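Local coordinates for uncharacterized protein (PDB 4E6F), which is of unknown function but belongs to the DUF4468 family, in which an antiparallel sheet is combined with helices in a TBP-like fold, at residues K150-R153 and K154-F158. Numbering follows the deposited sequence.
Sequences KWRR and KTVDF. With NO3 (nitrate ion), chain C.
Two successive turns of helix 149-169 meet here, Lys-150 to Arg-153 with Lys-154 to Phe-158, in the i to i+4 pattern that defines an alpha-helix. The amides of Lys-154, Val-156 and Asp-157 donate to the carbonyls of Lys-150, Arg-152 and Arg-153, the last at 2.9 Å from Asp-157 N to Arg-153 O. Trp-151 O is gripped twice: Thr-155 N reaches it at 3.1 Å, and Thr-155 OG1 at 2.7 Å from the opposite face of the carbonyl plane. The hydroxyl can do this because OG1 stands beside its own backbone N, anti to the carbonyl carbon (chi1 -54°), which turns it back along the helix and satisfies a buried polar group within the chain itself. On the buried side, the Trp-151 ring packs edge-to-face with Phe-83 and Phe-117, while Thr-155 and Val-156 rest on Phe-27.

Lys-150, Arg-153 and Lys-154 gather round a nitrate, probably from the crystallisation liquor. The Lys-154 chain, touching Ile-81 and Phe-83 of strand 72-85, bends at chi2 and again at chi4 (-91°), so that NZ donates to nitrate O2 at 2.8 Å and, weakly, to O3. Arg-153 NH1 adds a weak bond of 3.3 Å to the same O2, with O1 near the guanidinium plane at its edge; its NE is salt-bridged to Asp-10. The CB of Lys-150 lies 3.4 Å from nitrate O1, its ammonium being paired with Asp-91. A leucine in place of Lys-154 would probably cost the nitrate both bonds from the ammonium, leaving the weak Arg-153 bond as what this helix still offers it. The whole is typical of a helix laid against an antiparallel sheet, its buried threonine hydroxyl returned to the carbonyl four residues earlier.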
loop_
_atom_site.group_PDB
_atom_site.type_symbol
_atom_site.label_atom_id
_atom_site.label_comp_id
_atom_site.label_asym_id
_atom_site.label_seq_id
_atom_site.Cartn_x
_atom_site.Cartn_y
_atom_site.Cartn_z
ATOM N N LYS A 150 6.234 -13.499 -5.865
ATOM C CA LYS A 150 6.569 -12.165 -6.378
ATOM C C LYS A 150 5.432 -11.187 -6.117
ATOM O O LYS A 150 5.685 -10.034 -5.786
ATOM C CB LYS A 150 6.946 -12.197 -7.869
ATOM C CG LYS A 150 5.806 -12.533 -8.841
ATOM C CD LYS A 150 6.384 -12.715 -10.247
ATOM C CE LYS A 150 5.248 -12.835 -11.243
ATOM N NZ LYS A 150 5.751 -13.164 -12.623
ATOM N N TRP A 151 4.182 -11.651 -6.243
ATOM C CA TRP A 151 3.004 -10.828 -5.998
ATOM C C TRP A 151 2.912 -10.409 -4.536
ATOM O O TRP A 151 2.711 -9.229 -4.242
ATOM C CB TRP A 151 1.741 -11.609 -6.385
ATOM C CG TRP A 151 1.729 -11.983 -7.835
ATOM C CD1 TRP A 151 2.201 -13.134 -8.394
ATOM C CD2 TRP A 151 1.300 -11.155 -8.917
ATOM N NE1 TRP A 151 2.063 -13.088 -9.762
ATOM C CE2 TRP A 151 1.512 -11.879 -10.111
ATOM C CE3 TRP A 151 0.697 -9.891 -8.994
ATOM C CZ2 TRP A 151 1.169 -11.362 -11.372
ATOM C CZ3 TRP A 151 0.368 -9.371 -10.233
ATOM C CH2 TRP A 151 0.614 -10.099 -11.410
ATOM N N ARG A 152 3.055 -11.372 -3.626
ATOM C CA ARG A 152 2.921 -11.085 -2.204
ATOM C C ARG A 152 4.111 -10.244 -1.691
ATOM O O ARG A 152 3.896 -9.245 -0.988
ATOM C CB ARG A 152 2.774 -12.386 -1.423
ATOM C CG ARG A 152 2.642 -12.146 0.090
ATOM C CD ARG A 152 1.828 -13.252 0.735
ATOM N NE ARG A 152 1.906 -13.228 2.207
ATOM C CZ ARG A 152 0.895 -13.533 3.014
ATOM N NH1 ARG A 152 -0.316 -13.750 2.520
ATOM N NH2 ARG A 152 1.075 -13.562 4.327
ATOM N N ARG A 153 5.360 -10.622 -2.041
ATOM C CA ARG A 153 6.497 -9.815 -1.599
ATOM C C ARG A 153 6.404 -8.368 -2.076
ATOM O O ARG A 153 6.624 -7.443 -1.284
ATOM C CB ARG A 153 7.820 -10.376 -2.149
ATOM C CG ARG A 153 8.297 -11.639 -1.491
ATOM C CD ARG A 153 9.772 -11.867 -1.819
ATOM N NE ARG A 153 10.155 -13.254 -1.560
ATOM C CZ ARG A 153 10.198 -14.224 -2.476
ATOM N NH1 ARG A 153 9.940 -13.959 -3.754
ATOM N NH2 ARG A 153 10.536 -15.457 -2.125
ATOM N N LYS A 154 6.200 -8.174 -3.388
ATOM C CA LYS A 154 6.253 -6.819 -3.933
ATOM C C LYS A 154 5.074 -5.974 -3.458
ATOM O O LYS A 154 5.252 -4.760 -3.298
ATOM C CB LYS A 154 6.400 -6.833 -5.464
ATOM C CG LYS A 154 7.732 -7.462 -5.926
ATOM C CD LYS A 154 8.959 -6.746 -5.398
ATOM C CE LYS A 154 10.243 -7.214 -6.048
ATOM N NZ LYS A 154 10.886 -8.333 -5.304
ATOM N N THR A 155 3.903 -6.589 -3.189
ATOM C CA THR A 155 2.773 -5.789 -2.684
ATOM C C THR A 155 3.026 -5.399 -1.214
ATOM O O THR A 155 2.788 -4.250 -0.825
ATOM C CB THR A 155 1.425 -6.503 -2.848
ATOM O OG1 THR A 155 1.288 -6.884 -4.223
ATOM C CG2 THR A 155 0.238 -5.591 -2.453
ATOM N N VAL A 156 3.524 -6.341 -0.403
ATOM C CA VAL A 156 3.869 -6.032 0.996
ATOM C C VAL A 156 4.961 -4.932 1.014
ATOM O O VAL A 156 4.846 -3.983 1.804
ATOM C CB VAL A 156 4.287 -7.306 1.797
ATOM C CG1 VAL A 156 4.898 -6.939 3.167
ATOM C CG2 VAL A 156 3.095 -8.251 1.982
ATOM N N ASP A 157 6.005 -5.044 0.159
ATOM C CA ASP A 157 7.056 -4.012 0.096
ATOM C C ASP A 157 6.457 -2.658 -0.287
ATOM O O ASP A 157 6.874 -1.633 0.261
ATOM C CB ASP A 157 8.155 -4.378 -0.910
ATOM C CG ASP A 157 8.983 -5.591 -0.517
ATOM O OD1 ASP A 157 8.848 -6.059 0.634
ATOM O OD2 ASP A 157 9.760 -6.080 -1.374
ATOM N N PHE A 158 5.518 -2.665 -1.251
ATOM C CA PHE A 158 4.857 -1.452 -1.699
ATOM C C PHE A 158 4.115 -0.771 -0.527
ATOM O O PHE A 158 4.223 0.448 -0.341
ATOM C CB PHE A 158 3.882 -1.813 -2.826
ATOM C CG PHE A 158 3.095 -0.639 -3.332
ATOM C CD1 PHE A 158 3.599 0.166 -4.343
ATOM C CD2 PHE A 158 1.847 -0.335 -2.796
ATOM C CE1 PHE A 158 2.877 1.264 -4.811
ATOM C CE2 PHE A 158 1.127 0.783 -3.250
ATOM C CZ PHE A 158 1.657 1.575 -4.248
HETATM N N NO3 C . 10.043 -11.442 -6.408
HETATM O O1 NO3 C . 10.143 -12.628 -6.683
HETATM O O2 NO3 C . 10.013 -11.024 -5.273
HETATM O O3 NO3 C . 9.943 -10.573 -7.413
#